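PDB 6SKY: Serine/threonine-protein kinase Tel1 from Chaetomium thermophilum, which probably phosphorylates serine and threonine residues that precede glutamine, using ATP, to switch on checkpoint signalling after DNA damage. Local coordinates for residues C2107-A2110 with T2111-K2114. Residues are numbered along the deposited sequence; the frame is centred on the assembly and turned at random.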
# COMPACT_ATOMS: atom_id res chain seq x y z
N CYS A 2107 -40.35 -12.94 1.51
CA CYS A 2107 -39.96 -13.64 0.29
C CYS A 2107 -39.11 -12.75 -0.61
O CYS A 2107 -38.16 -13.22 -1.24
CB CYS A 2107 -41.19 -14.14 -0.44
SG CYS A 2107 -41.91 -15.63 0.28
N THR A 2108 -39.42 -11.45 -0.67
CA THR A 2108 -38.58 -10.54 -1.43
C THR A 2108 -37.17 -10.45 -0.85
O THR A 2108 -36.18 -10.43 -1.59
CB THR A 2108 -39.23 -9.16 -1.48
OG1 THR A 2108 -40.65 -9.31 -1.55
CG2 THR A 2108 -38.76 -8.39 -2.70
N LEU A 2109 -37.07 -10.42 0.48
CA LEU A 2109 -35.75 -10.39 1.11
C LEU A 2109 -34.96 -11.67 0.81
O LEU A 2109 -33.75 -11.61 0.52
CB LEU A 2109 -35.91 -10.18 2.61
CG LEU A 2109 -34.77 -9.54 3.38
CD1 LEU A 2109 -34.40 -8.21 2.78
CD2 LEU A 2109 -35.18 -9.37 4.81
N ALA A 2110 -35.61 -12.83 0.85
CA ALA A 2110 -34.92 -14.07 0.52
C ALA A 2110 -34.48 -14.10 -0.94
O ALA A 2110 -33.42 -14.66 -1.26
CB ALA A 2110 -35.82 -15.26 0.84
N THR A 2111 -35.28 -13.51 -1.83
CA THR A 2111 -34.85 -13.39 -3.22
C THR A 2111 -33.58 -12.56 -3.33
O THR A 2111 -32.66 -12.91 -4.09
CB THR A 2111 -35.96 -12.77 -4.05
OG1 THR A 2111 -37.17 -13.51 -3.85
CG2 THR A 2111 -35.61 -12.84 -5.50
N PHE A 2112 -33.52 -11.46 -2.59
CA PHE A 2112 -32.31 -10.64 -2.59
C PHE A 2112 -31.10 -11.46 -2.16
O PHE A 2112 -30.00 -11.31 -2.71
CB PHE A 2112 -32.49 -9.44 -1.68
CG PHE A 2112 -33.44 -8.43 -2.22
CD1 PHE A 2112 -33.84 -8.47 -3.54
CD2 PHE A 2112 -33.92 -7.42 -1.41
CE1 PHE A 2112 -34.71 -7.55 -4.03
CE2 PHE A 2112 -34.80 -6.50 -1.91
CZ PHE A 2112 -35.19 -6.56 -3.21
N GLU A 2113 -31.28 -12.33 -1.17
CA GLU A 2113 -30.15 -13.14 -0.70
C GLU A 2113 -29.66 -14.13 -1.77
O GLU A 2113 -28.44 -14.27 -1.98
CB GLU A 2113 -30.55 -13.87 0.57
CG GLU A 2113 -30.95 -12.92 1.68
CD GLU A 2113 -31.59 -13.63 2.85
OE1 GLU A 2113 -32.36 -12.98 3.59
OE2 GLU A 2113 -31.33 -14.83 3.04
N LYS A 2114 -30.57 -14.82 -2.44
CA LYS A 2114 -30.13 -15.73 -3.51
C LYS A 2114 -29.40 -14.98 -4.62
O LYS A 2114 -28.36 -15.43 -5.14
CB LYS A 2114 -31.33 -16.48 -4.07
CG LYS A 2114 -32.17 -17.16 -3.02
CD LYS A 2114 -33.55 -17.51 -3.56
CE LYS A 2114 -34.48 -17.96 -2.45
NZ LYS A 2114 -35.90 -17.97 -2.88
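The backbone oxygen of Thr2108 hangs 3.4 Å above one face of the Phe2112 ring, nearer its border than its centre. The Thr2108 and Phe2112 side chains run next to each other in the same direction, and the methyl CG2 of Thr2108 comes 4.0 Å from CZ of Phe2112, while CD1 of Leu2109 lies 4.3 Å from CD2 of the same ring. With CG anti to its carbonyl carbon (chi1 -70°), Phe2112 sends the ring back along the preceding turn to meet both residues. This is the middle of helix 2102-2119, in the alpha solenoid of the FAT domain, and Phe2112 and Leu2109 face helix 2154-2174, touching Leu2167 and Val2160 respectively. Arg2134 adds a cation-pi contact to the ring. Cutting Phe2112 back to an alanine removes the ring, which is likely to open a gap beside Thr2108 CG2 and Leu2109 CD1 and leave Arg2134 without its aromatic partner. On the backbone, Phe2112 N bonds to Thr2108 O at 3.0 Å. One residue back, Cys2107 O is gripped twice from opposite faces of its carbonyl plane: by Thr2111 N at 3.0 Å and by Thr2111 OG1 at 2.8 Å, the hydroxyl folded back beside its own backbone N (chi1 -53°). Thr2108 OG1 likewise bonds to Glu2104 O.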